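Local coordinates for protein transcriptional regulator (PDB 5V8C) that acts as a phosphotransferase of the LytR-Cps2A-Psr family and mediates glycosylation of a cell wall-anchored surface protein, at residues E136-A141 with P169-D174; T143-S148 with A160-R165; R51-A56 with L70-T75; D125-I130 with L201-Q206. One frame throughout, in Å; residues are numbered along the deposited sequence.

How the interactions relate
The four contacts illustrate how one element can join several layers of a fold, and interaction 2 is the hub. It shares a four-stranded antiparallel sheet with interaction 1, where probable hydrogen bonds run from Leu147 N to Val138 O and from Asp140 N to Leu145 O, each 2.8 Å. Its helix reaches interaction 3 through Arg165 CG, 3.5 Å from Asp53 OD2, and interaction 4 through Ala160 CB, 3.8 Å from Ile130 CD1. Interactions 3 and 4 do not touch, their nearest atoms being about 10 Å apart. The bound phosphate sits at interaction 3, whose centre is about 23 Å from the centres of interactions 1 and 4.

Interaction 1. Residues E136-A141 with P169-D174; sequences EPVRDA and PEILRD
Arg139 and Glu170 form the hydrogen-bonded antiparallel pair that joins strands 138-140 and 170-173, the two inner strands of a small four-stranded antiparallel sheet. Their backbones exchange two bonds: Glu170 N donates to Arg139 O over 2.9 Å, and Arg139 N returns a longer one to Glu170 O at 3.2 Å. Towards Leu172 the strands are bridged instead by a water, which donates to Pro137 O and accepts from Leu172 N.

Charge pairing repeats the link on the side-chain level, once at each end. With its CG lodged between backbone N and carbonyl carbon (chi1 59°) and its chain bent further out, Arg139 lies across Glu170, CG against CB. Only a weak salt bridge results, NH1 to OE1 at 3.5 Å, with the oxygen at the edge of the guanidinium and the two planar groups almost perpendicular. Trp177 of strand 176-178, on the far side of strand 170-173, offers Arg139 a cation-pi partner. The other salt bridge is shorter: Arg173 NH1 gives Glu136 OE1 a bond of 2.8 Å, nearly straight at 165°.

Apolar contact occupies the face that carries Val138 and Ile171. Val138 CG1 meets Ile171 CD1 at 3.6 Å and is also near Pro169 CB, while Leu145 and Leu147 of strand 145-147 also touch Val138. Ile171 lays its CG2 over one face of the Arg173 guanidinium, off toward the rim, while at the edge of that group Glu136 OE1 receives the NH1 proton through its syn lone pair, only 6° out of the guanidinium plane.

Interaction 2. Residues T143-S148 with A160-R165; sequences TGLNLS and ALALVR
Thr143 meets helix 157-165 at Ala162 and Arg165 with both branches of its side chain. The hydroxyl turns to Ala162, where OG1 donates a hydrogen bond of 3.0 Å to the carbonyl O. It comes in from the flank, at a C=O...donor angle of 109° and tilted 30° from the carbonyl plane. The methyl CG2, set opposite the carbonyl carbon of its own residue, reaches the backbone of Arg165, 3.5 Å from its O. Between these branches CB lies over one face of the Arg165 guanidinium, toward its rim, while Leu161 CD2 lies over the opposite face. A valine in place of Thr143 would probably leave Ala162 O without this side-chain donor.

Here the edge strand 145-147 of the small antiparallel sheet packs on helix 157-165, and Leu145 carries that packing on. Its CB rests on Ala162 CB at 3.8 Å. Because CG stands opposite the backbone N (chi1 171°), the fork is carried along the helix to Leu163, which it crosses at a slant, CD1 to CD1 at 4.1 Å. On the far side of the helix, Val164 packs against Thr193 and Val196 of helix 182-208.

Interaction 3. Residues R51-A56 with L70-T75; sequences RADVIA and LPRDLT. With PO4 (phosphate ion), chain C.
Ile55 and Leu70 hold together the compact end of this contact, where strands 52-60 and 65-70, antiparallel neighbours in the central mixed sheet, begin to part. Leu70 N donates to Ile55 O over 2.8 Å, almost in line with the carbonyl bond (168°). The two side chains cross at about a right angle, Ile55 CG2 against Leu70 CD1 at 3.9 Å, while Leu24 and Leu26 of strand 23-28 back Ile55. On the other side of the same pair a water stands in for a second direct bond, accepting from Ile55 N and probably donating to Leu70 O. On its other flank strand 52-60 carries a classic beta bulge, Asp53 and Val54 both facing Gly27; after Leu70 the chain makes a type I turn from Pro71 to Leu74.

Arg72 leads to the looser side. Its CB lies on Ile55 CD1 and its CD passes Asp53 O at 3.7 Å; then the bend at chi3 (-60°) swings the guanidinium toward Arg51. The two guanidinium groups are nearly coplanar, 11° apart, and meet edge to edge around a phosphate ion, probably from the crystallisation liquor, with Arg85 close by. Such a cluster is consistent with the site where this family holds the phosphates of its lipid-linked substrate. A leucine in place of Arg72 would probably leave the anion with one positive partner fewer. The grip is uneven: Arg51 NH1 approaches phosphate O3 to 2.8 Å, whereas Arg72 NH2 makes a weak, bent hydrogen bond of 3.5 Å to that same O3.

Interaction 4. Residues D125-I130 with L201-Q206; sequences DSLGGI and LSAIGQ
Ala203 and Ile204 of helix 182-208 receive the chain that leaves helix 117-126, and the contact rests on van der Waals packing, with no hydrogen bond between the segments. Leu201, at the start of 201-206, faces the other way and packs on Thr252 and Ile254 of strand 252-256; two residues on, the opposite side of the helix meets residues 127-130. Ala203 comes first, its methyl pointing into the loop. Three groups gather round that methyl: Leu127 CD2 at 4.2 Å, Gly129 O at the same distance and Ile130 CG2 at 4.3 Å. The small alanine probably lets the loop come near, with the CA atoms of Leu127 and Ala203 6.3 Å apart.

Ile204 follows and takes the tip of Leu127. With CG1 set opposite its carbonyl carbon (chi1 -79°), the isoleucine extends CD1 to Leu127 CD2 at 3.7 Å, the two branched chains slanting past one another. Leu127 CD2 is thus the shared point, touching the methyls of both helix residues and lying 3.8 Å from Ala203 O. Ile204 also lies about 5 Å from a bound polyether, probably picked up from the crystallisation liquor. On the loop side Ile130 packs on Val196, Ala199 and Val200 of the same helix. Leu127 itself lies where helix 117-126 gives way to the loop, an end formed as a Schellman motif with Gly128 at positive phi.

Interaction 1. Residues E136-A141 with P169-D174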
loop_
_atom_site.group_PDB
_atom_site.type_symbol
_atom_site.label_atom_id
_atom_site.label_comp_id
_atom_site.label_asym_id
_atom_site.label_seq_id
_atom_site.Cartn_x
_atom_site.Cartn_y
_atom_site.Cartn_z
ATOM N N GLU A 136 21.117 -3.544 -7.669
ATOM C CA GLU A 136 22.188 -2.754 -8.282
ATOM C C GLU A 136 22.263 -1.401 -7.593
ATOM O O GLU A 136 21.230 -0.951 -7.114
ATOM C CB GLU A 136 21.801 -2.489 -9.743
ATOM C CG GLU A 136 22.843 -2.878 -10.761
ATOM C CD GLU A 136 22.412 -2.548 -12.177
ATOM O OE1 GLU A 136 21.454 -1.754 -12.339
ATOM O OE2 GLU A 136 23.028 -3.091 -13.124
ATOM N N PRO A 137 23.390 -0.654 -7.657
ATOM C CA PRO A 137 23.389 0.700 -7.081
ATOM C C PRO A 137 22.322 1.582 -7.731
ATOM O O PRO A 137 22.159 1.551 -8.949
ATOM C CB PRO A 137 24.802 1.208 -7.369
ATOM C CG PRO A 137 25.618 -0.026 -7.558
ATOM C CD PRO A 137 24.714 -0.994 -8.216
ATOM N N VAL A 138 21.520 2.267 -6.907
ATOM C CA VAL A 138 20.439 3.154 -7.343
ATOM C C VAL A 138 20.630 4.505 -6.701
ATOM O O VAL A 138 21.035 4.579 -5.549
ATOM C CB VAL A 138 19.017 2.651 -6.961
ATOM C CG1 VAL A 138 18.079 2.646 -8.160
ATOM C CG2 VAL A 138 19.027 1.316 -6.220
ATOM N N ARG A 139 20.174 5.555 -7.369
ATOM C CA ARG A 139 20.151 6.898 -6.793
ATOM C C ARG A 139 18.940 7.668 -7.308
ATOM O O ARG A 139 18.335 7.289 -8.319
ATOM C CB ARG A 139 21.467 7.674 -7.032
ATOM C CG ARG A 139 21.812 7.846 -8.498
ATOM C CD ARG A 139 22.430 9.187 -8.800
ATOM N NE ARG A 139 23.805 9.266 -8.314
ATOM C CZ ARG A 139 24.745 10.032 -8.858
ATOM N NH1 ARG A 139 24.472 10.776 -9.926
ATOM N NH2 ARG A 139 25.972 10.047 -8.348
ATOM N N ASP A 140 18.580 8.734 -6.598
ATOM C CA ASP A 140 17.478 9.615 -6.953
ATOM C C ASP A 140 17.723 10.947 -6.273
ATOM O O ASP A 140 17.746 11.013 -5.043
ATOM C CB ASP A 140 16.126 9.015 -6.512
ATOM C CG ASP A 140 14.914 9.603 -7.206
ATOM O OD1 ASP A 140 14.764 10.848 -7.194
ATOM O OD2 ASP A 140 14.091 8.821 -7.719
ATOM N N ALA A 141 17.969 11.994 -7.071
ATOM C CA ALA A 141 18.216 13.349 -6.575
ATOM C C ALA A 141 16.968 13.917 -5.887
ATOM O O ALA A 141 17.079 14.582 -4.852
ATOM C CB ALA A 141 18.632 14.246 -7.727
ATOM N N PRO A 169 14.365 7.104 -10.966
ATOM C CA PRO A 169 15.561 6.398 -10.482
ATOM C C PRO A 169 16.703 6.354 -11.493
ATOM O O PRO A 169 16.541 5.829 -12.599
ATOM C CB PRO A 169 15.036 5.004 -10.128
ATOM C CG PRO A 169 13.822 4.823 -10.959
ATOM C CD PRO A 169 13.305 6.164 -11.386
ATOM N N GLU A 170 17.858 6.914 -11.114
ATOM C CA GLU A 170 19.056 6.881 -11.951
ATOM C C GLU A 170 19.782 5.577 -11.681
ATOM O O GLU A 170 19.849 5.121 -10.535
ATOM C CB GLU A 170 19.988 8.055 -11.653
ATOM C CG GLU A 170 19.614 9.361 -12.325
ATOM C CD GLU A 170 20.304 10.558 -11.704
ATOM O OE1 GLU A 170 21.547 10.657 -11.826
ATOM O OE2 GLU A 170 19.611 11.370 -11.051
ATOM N N ILE A 171 20.312 4.965 -12.737
ATOM C CA ILE A 171 21.004 3.694 -12.610
ATOM C C ILE A 171 22.344 3.725 -13.361
ATOM O O ILE A 171 22.567 4.619 -14.173
ATOM C CB ILE A 171 20.053 2.527 -13.000
ATOM C CG1 ILE A 171 20.316 1.302 -12.137
ATOM C CG2 ILE A 171 20.043 2.202 -14.493
ATOM C CD1 ILE A 171 19.305 1.093 -11.139
ATOM N N LEU A 172 23.262 2.806 -13.028
ATOM C CA LEU A 172 24.587 2.807 -13.633
ATOM C C LEU A 172 24.637 1.927 -14.895
ATOM O O LEU A 172 24.591 0.689 -14.816
ATOM C CB LEU A 172 25.619 2.372 -12.577
ATOM C CG LEU A 172 27.010 2.995 -12.580
ATOM C CD1 LEU A 172 27.884 2.397 -13.672
ATOM C CD2 LEU A 172 26.978 4.534 -12.583
ATOM N N ARG A 173 24.654 2.577 -16.065
ATOM C CA ARG A 173 24.747 1.883 -17.352
ATOM C C ARG A 173 25.885 2.482 -18.172
ATOM O O ARG A 173 25.995 3.708 -18.268
ATOM C CB ARG A 173 23.418 1.938 -18.126
ATOM C CG ARG A 173 22.276 1.145 -17.495
ATOM C CD ARG A 173 22.411 -0.360 -17.677
ATOM N NE ARG A 173 21.188 -1.057 -17.279
ATOM C CZ ARG A 173 20.926 -1.466 -16.042
ATOM N NH1 ARG A 173 21.809 -1.273 -15.075
ATOM N NH2 ARG A 173 19.783 -2.080 -15.769
ATOM N N ASP A 174 26.775 1.622 -18.687
ATOM C CA ASP A 174 27.949 2.029 -19.457
ATOM C C ASP A 174 28.767 3.098 -18.695
ATOM O O ASP A 174 29.140 4.133 -19.257
ATOM C CB ASP A 174 27.524 2.497 -20.869
ATOM C CG ASP A 174 28.637 2.553 -21.892
ATOM O OD1 ASP A 174 29.258 1.501 -22.153
ATOM O OD2 ASP A 174 28.871 3.643 -22.449
HETATM O O HOH W 1 23.482 0.585 -11.184
#

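Interaction 2. Residues T143-S148 with A160-R165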
loop_
_atom_site.group_PDB
_atom_site.type_symbol
_atom_site.label_atom_id
_atom_site.label_comp_id
_atom_site.label_asym_id
_atom_site.label_seq_id
_atom_site.Cartn_x
_atom_site.Cartn_y
_atom_site.Cartn_z
ATOM N N THR A 143 14.134 12.166 -4.408
ATOM C CA THR A 143 13.784 11.539 -3.124
ATOM C C THR A 143 14.966 11.458 -2.136
ATOM O O THR A 143 14.750 11.252 -0.936
ATOM C CB THR A 143 13.118 10.170 -3.330
ATOM O OG1 THR A 143 14.119 9.172 -3.542
ATOM C CG2 THR A 143 12.108 10.173 -4.471
ATOM N N GLY A 144 16.187 11.620 -2.651
ATOM C CA GLY A 144 17.411 11.556 -1.859
ATOM C C GLY A 144 17.898 10.134 -1.635
ATOM O O GLY A 144 18.554 9.857 -0.628
ATOM N N LEU A 145 17.563 9.216 -2.564
ATOM C CA LEU A 145 17.960 7.809 -2.493
ATOM C C LEU A 145 19.377 7.624 -3.039
ATOM O O LEU A 145 19.696 8.122 -4.117
ATOM C CB LEU A 145 16.952 6.941 -3.282
ATOM C CG LEU A 145 17.289 5.465 -3.504
ATOM C CD1 LEU A 145 16.813 4.607 -2.342
ATOM C CD2 LEU A 145 16.679 4.962 -4.795
ATOM N N ASN A 146 20.231 6.932 -2.284
ATOM C CA ASN A 146 21.570 6.606 -2.738
ATOM C C ASN A 146 22.019 5.282 -2.148
ATOM O O ASN A 146 22.456 5.230 -1.001
ATOM C CB ASN A 146 22.591 7.740 -2.486
ATOM C CG ASN A 146 23.982 7.457 -3.040
ATOM O OD1 ASN A 146 24.174 6.670 -3.979
ATOM N ND2 ASN A 146 24.992 8.071 -2.454
ATOM N N LEU A 147 21.875 4.204 -2.927
ATOM C CA LEU A 147 22.298 2.873 -2.508
ATOM C C LEU A 147 23.532 2.514 -3.313
ATOM O O LEU A 147 23.435 2.305 -4.520
ATOM C CB LEU A 147 21.155 1.849 -2.667
ATOM C CG LEU A 147 19.875 2.151 -1.857
ATOM C CD1 LEU A 147 18.773 1.147 -2.164
ATOM C CD2 LEU A 147 20.151 2.175 -0.362
ATOM N N SER A 148 24.711 2.565 -2.670
ATOM C CA SER A 148 25.995 2.410 -3.353
ATOM C C SER A 148 26.341 0.968 -3.757
ATOM O O SER A 148 27.192 0.779 -4.633
ATOM C CB SER A 148 27.124 3.038 -2.542
ATOM O OG SER A 148 27.356 2.352 -1.323
ATOM N N ALA A 160 13.753 3.718 2.971
ATOM C CA ALA A 160 12.564 2.996 2.507
ATOM C C ALA A 160 11.550 3.934 1.843
ATOM O O ALA A 160 10.962 3.590 0.809
ATOM C CB ALA A 160 11.924 2.268 3.669
ATOM N N LEU A 161 11.386 5.134 2.417
ATOM C CA LEU A 161 10.496 6.165 1.891
ATOM C C LEU A 161 11.015 6.685 0.549
ATOM O O LEU A 161 10.228 6.866 -0.375
ATOM C CB LEU A 161 10.356 7.311 2.907
ATOM C CG LEU A 161 9.276 8.355 2.623
ATOM C CD1 LEU A 161 7.884 7.761 2.729
ATOM C CD2 LEU A 161 9.406 9.523 3.577
ATOM N N ALA A 162 12.342 6.876 0.432
ATOM C CA ALA A 162 12.984 7.315 -0.803
ATOM C C ALA A 162 12.844 6.250 -1.905
ATOM O O ALA A 162 12.683 6.593 -3.072
ATOM C CB ALA A 162 14.452 7.606 -0.543
ATOM N N LEU A 163 12.879 4.966 -1.521
ATOM C CA LEU A 163 12.746 3.830 -2.431
ATOM C C LEU A 163 11.324 3.725 -3.009
ATOM O O LEU A 163 11.172 3.572 -4.225
ATOM C CB LEU A 163 13.158 2.522 -1.717
ATOM C CG LEU A 163 13.462 1.301 -2.594
ATOM C CD1 LEU A 163 14.404 1.641 -3.737
ATOM C CD2 LEU A 163 14.068 0.192 -1.769
ATOM N N VAL A 164 10.292 3.825 -2.149
ATOM C CA VAL A 164 8.907 3.763 -2.605
ATOM C C VAL A 164 8.520 5.028 -3.394
ATOM O O VAL A 164 7.752 4.936 -4.349
ATOM C CB VAL A 164 7.889 3.421 -1.481
ATOM C CG1 VAL A 164 8.217 2.089 -0.818
ATOM C CG2 VAL A 164 7.789 4.527 -0.444
ATOM N N ARG A 165 9.082 6.188 -3.026
ATOM C CA ARG A 165 8.791 7.464 -3.683
ATOM C C ARG A 165 9.576 7.667 -4.974
ATOM O O ARG A 165 9.259 8.592 -5.716
ATOM C CB ARG A 165 9.113 8.636 -2.748
ATOM C CG ARG A 165 8.035 9.021 -1.758
ATOM C CD ARG A 165 8.433 10.311 -1.052
ATOM N NE ARG A 165 9.768 10.218 -0.454
ATOM C CZ ARG A 165 10.511 11.261 -0.095
ATOM N NH1 ARG A 165 10.061 12.497 -0.271
ATOM N NH2 ARG A 165 11.710 11.075 0.443
#

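Interaction 3. Residues R51-A56 with L70-T75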
loop_
_atom_site.group_PDB
_atom_site.type_symbol
_atom_site.label_atom_id
_atom_site.label_comp_id
_atom_site.label_asym_id
_atom_site.label_seq_id
_atom_site.Cartn_x
_atom_site.Cartn_y
_atom_site.Cartn_z
ATOM N N ARG A 51 -1.343 13.522 -2.380
ATOM C CA ARG A 51 -1.401 12.397 -3.314
ATOM C C ARG A 51 -1.157 11.069 -2.609
ATOM O O ARG A 51 -0.404 11.015 -1.637
ATOM C CB ARG A 51 -0.387 12.581 -4.454
ATOM C CG ARG A 51 -0.826 13.560 -5.529
ATOM C CD ARG A 51 -0.091 13.295 -6.826
ATOM N NE ARG A 51 -0.301 14.365 -7.798
ATOM C CZ ARG A 51 0.107 14.314 -9.062
ATOM N NH1 ARG A 51 0.738 13.241 -9.520
ATOM N NH2 ARG A 51 -0.125 15.332 -9.881
ATOM N N ALA A 52 -1.783 9.993 -3.108
ATOM C CA ALA A 52 -1.614 8.654 -2.542
ATOM C C ALA A 52 -0.485 7.929 -3.276
ATOM O O ALA A 52 -0.628 7.593 -4.452
ATOM C CB ALA A 52 -2.912 7.871 -2.656
ATOM N N ASP A 53 0.662 7.756 -2.610
ATOM C CA ASP A 53 1.819 7.078 -3.185
ATOM C C ASP A 53 1.641 5.569 -3.118
ATOM O O ASP A 53 2.038 4.862 -4.042
ATOM C CB ASP A 53 3.111 7.500 -2.461
ATOM C CG ASP A 53 3.558 8.923 -2.745
ATOM O OD1 ASP A 53 2.946 9.578 -3.623
ATOM O OD2 ASP A 53 4.532 9.379 -2.104
ATOM N N VAL A 54 1.018 5.081 -2.032
ATOM C CA VAL A 54 0.784 3.656 -1.793
ATOM C C VAL A 54 -0.704 3.404 -1.550
ATOM O O VAL A 54 -1.325 4.103 -0.749
ATOM C CB VAL A 54 1.647 3.155 -0.609
ATOM C CG1 VAL A 54 1.335 1.701 -0.268
ATOM C CG2 VAL A 54 3.136 3.332 -0.902
ATOM N N ILE A 55 -1.275 2.424 -2.260
ATOM C CA ILE A 55 -2.682 2.029 -2.144
ATOM C C ILE A 55 -2.703 0.520 -2.116
ATOM O O ILE A 55 -2.450 -0.109 -3.141
ATOM C CB ILE A 55 -3.555 2.550 -3.316
ATOM C CG1 ILE A 55 -3.376 4.060 -3.580
ATOM C CG2 ILE A 55 -5.013 2.191 -3.117
ATOM C CD1 ILE A 55 -2.530 4.340 -4.760
ATOM N N ALA A 56 -2.991 -0.058 -0.952
ATOM C CA ALA A 56 -3.061 -1.505 -0.785
ATOM C C ALA A 56 -4.337 -1.916 -0.056
ATOM O O ALA A 56 -4.776 -1.243 0.884
ATOM C CB ALA A 56 -1.844 -2.006 -0.014
ATOM N N LEU A 70 -2.275 -1.928 -5.262
ATOM C CA LEU A 70 -2.900 -1.243 -6.393
ATOM C C LEU A 70 -1.968 -0.163 -6.934
ATOM O O LEU A 70 -1.626 0.761 -6.192
ATOM C CB LEU A 70 -4.249 -0.638 -5.988
ATOM C CG LEU A 70 -5.331 -1.614 -5.515
ATOM C CD1 LEU A 70 -6.516 -0.864 -4.926
ATOM C CD2 LEU A 70 -5.794 -2.530 -6.637
ATOM N N PRO A 71 -1.515 -0.277 -8.207
ATOM C CA PRO A 71 -0.593 0.736 -8.757
ATOM C C PRO A 71 -1.196 2.145 -8.786
ATOM O O PRO A 71 -2.335 2.313 -9.213
ATOM C CB PRO A 71 -0.275 0.201 -10.157
ATOM C CG PRO A 71 -1.401 -0.690 -10.496
ATOM C CD PRO A 71 -1.826 -1.317 -9.207
ATOM N N ARG A 72 -0.448 3.140 -8.272
ATOM C CA ARG A 72 -0.879 4.540 -8.139
ATOM C C ARG A 72 -1.245 5.222 -9.471
ATOM O O ARG A 72 -2.118 6.091 -9.501
ATOM C CB ARG A 72 0.182 5.360 -7.373
ATOM C CG ARG A 72 1.530 5.495 -8.105
ATOM C CD ARG A 72 2.567 6.344 -7.376
ATOM N NE ARG A 72 2.126 7.724 -7.146
ATOM C CZ ARG A 72 2.164 8.692 -8.059
ATOM N NH1 ARG A 72 2.589 8.436 -9.290
ATOM N NH2 ARG A 72 1.767 9.919 -7.750
ATOM N N ASP A 73 -0.562 4.833 -10.558
ATOM C CA ASP A 73 -0.751 5.395 -11.897
ATOM C C ASP A 73 -1.973 4.812 -12.601
ATOM O O ASP A 73 -2.388 5.342 -13.624
ATOM C CB ASP A 73 0.525 5.235 -12.749
ATOM C CG ASP A 73 1.165 3.852 -12.702
ATOM O OD1 ASP A 73 1.620 3.441 -11.605
ATOM O OD2 ASP A 73 1.273 3.208 -13.776
ATOM N N LEU A 74 -2.582 3.757 -12.024
ATOM C CA LEU A 74 -3.772 3.111 -12.585
ATOM C C LEU A 74 -4.968 4.080 -12.639
ATOM O O LEU A 74 -5.313 4.695 -11.635
ATOM C CB LEU A 74 -4.108 1.842 -11.779
ATOM C CG LEU A 74 -5.424 1.128 -12.092
ATOM C CD1 LEU A 74 -5.271 0.159 -13.266
ATOM C CD2 LEU A 74 -5.956 0.423 -10.864
ATOM N N THR A 75 -5.569 4.228 -13.824
ATOM C CA THR A 75 -6.716 5.107 -14.058
ATOM C C THR A 75 -7.993 4.272 -13.960
ATOM O O THR A 75 -8.030 3.151 -14.466
ATOM C CB THR A 75 -6.567 5.803 -15.418
ATOM O OG1 THR A 75 -5.241 6.322 -15.537
ATOM C CG2 THR A 75 -7.580 6.916 -15.629
HETATM P P PO4 C . 3.737 12.452 -10.764
HETATM O O1 PO4 C . 3.605 13.904 -11.423
HETATM O O2 PO4 C . 2.637 11.488 -11.412
HETATM O O3 PO4 C . 3.481 12.558 -9.188
HETATM O O4 PO4 C . 5.158 11.884 -11.025
HETATM O O HOH W 2 0.333 1.022 -4.408
#

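Interaction 4. Residues D125-I130 with L201-Q206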
loop_
_atom_site.group_PDB
_atom_site.type_symbol
_atom_site.label_atom_id
_atom_site.label_comp_id
_atom_site.label_asym_id
_atom_site.label_seq_id
_atom_site.Cartn_x
_atom_site.Cartn_y
_atom_site.Cartn_z
ATOM N N ASP A 125 11.405 2.933 11.537
ATOM C CA ASP A 125 12.515 3.047 12.476
ATOM C C ASP A 125 12.181 2.440 13.840
ATOM O O ASP A 125 13.086 1.978 14.531
ATOM C CB ASP A 125 13.023 4.489 12.572
ATOM C CG ASP A 125 14.012 4.826 11.463
ATOM O OD1 ASP A 125 14.575 3.880 10.855
ATOM O OD2 ASP A 125 14.221 6.029 11.201
ATOM N N SER A 126 10.876 2.342 14.174
ATOM C CA SER A 126 10.396 1.663 15.374
ATOM C C SER A 126 10.505 0.136 15.219
ATOM O O SER A 126 10.519 -0.585 16.219
ATOM C CB SER A 126 8.952 2.051 15.655
ATOM O OG SER A 126 8.896 3.401 16.078
ATOM N N LEU A 127 10.552 -0.352 13.970
ATOM C CA LEU A 127 10.729 -1.769 13.650
ATOM C C LEU A 127 12.216 -2.085 13.568
ATOM O O LEU A 127 12.593 -3.246 13.401
ATOM C CB LEU A 127 10.076 -2.112 12.293
ATOM C CG LEU A 127 8.555 -2.142 12.258
ATOM C CD1 LEU A 127 8.032 -1.885 10.838
ATOM C CD2 LEU A 127 8.023 -3.448 12.823
ATOM N N GLY A 128 13.042 -1.049 13.630
ATOM C CA GLY A 128 14.483 -1.183 13.482
ATOM C C GLY A 128 14.891 -1.320 12.027
ATOM O O GLY A 128 15.922 -1.927 11.719
ATOM N N GLY A 129 14.082 -0.749 11.135
ATOM C CA GLY A 129 14.330 -0.807 9.703
ATOM C C GLY A 129 13.859 -2.100 9.067
ATOM O O GLY A 129 13.401 -3.020 9.752
ATOM N N ILE A 130 13.957 -2.171 7.750
ATOM C CA ILE A 130 13.510 -3.328 6.994
ATOM C C ILE A 130 14.646 -3.841 6.137
ATOM O O ILE A 130 15.451 -3.043 5.657
ATOM C CB ILE A 130 12.244 -2.992 6.143
ATOM C CG1 ILE A 130 12.439 -1.706 5.289
ATOM C CG2 ILE A 130 10.981 -2.914 7.023
ATOM C CD1 ILE A 130 11.424 -1.506 4.171
ATOM N N LEU A 201 5.924 -6.632 6.801
ATOM C CA LEU A 201 5.236 -7.792 7.364
ATOM C C LEU A 201 6.200 -8.709 8.119
ATOM O O LEU A 201 5.887 -9.161 9.224
ATOM C CB LEU A 201 4.542 -8.583 6.254
ATOM C CG LEU A 201 3.073 -8.272 5.978
ATOM C CD1 LEU A 201 2.529 -9.227 4.953
ATOM C CD2 LEU A 201 2.221 -8.359 7.247
ATOM N N SER A 202 7.381 -8.959 7.526
ATOM C CA SER A 202 8.416 -9.799 8.125
ATOM C C SER A 202 8.939 -9.179 9.417
ATOM O O SER A 202 8.955 -9.861 10.445
ATOM C CB SER A 202 9.553 -10.043 7.138
ATOM O OG SER A 202 9.055 -10.545 5.909
ATOM N N ALA A 203 9.293 -7.870 9.384
ATOM C CA ALA A 203 9.787 -7.139 10.553
ATOM C C ALA A 203 8.742 -7.065 11.674
ATOM O O ALA A 203 9.115 -7.139 12.847
ATOM C CB ALA A 203 10.239 -5.743 10.155
ATOM N N ILE A 204 7.443 -6.951 11.315
ATOM C CA ILE A 204 6.324 -6.911 12.268
ATOM C C ILE A 204 6.291 -8.173 13.150
ATOM O O ILE A 204 6.241 -8.057 14.375
ATOM C CB ILE A 204 4.972 -6.636 11.537
ATOM C CG1 ILE A 204 4.800 -5.130 11.187
ATOM C CG2 ILE A 204 3.757 -7.194 12.293
ATOM C CD1 ILE A 204 4.388 -4.163 12.353
ATOM N N GLY A 205 6.362 -9.347 12.517
ATOM C CA GLY A 205 6.372 -10.634 13.204
ATOM C C GLY A 205 7.622 -10.848 14.033
ATOM O O GLY A 205 7.546 -11.370 15.148
ATOM N N GLN A 206 8.781 -10.406 13.502
ATOM C CA GLN A 206 10.085 -10.482 14.167
ATOM C C GLN A 206 10.124 -9.613 15.433
ATOM O O GLN A 206 10.920 -9.876 16.338
ATOM C CB GLN A 206 11.213 -10.087 13.202
ATOM C CG GLN A 206 11.562 -11.178 12.196
ATOM C CD GLN A 206 12.903 -10.943 11.542
ATOM O OE1 GLN A 206 13.960 -10.990 12.187
ATOM N NE2 GLN A 206 12.895 -10.726 10.236
#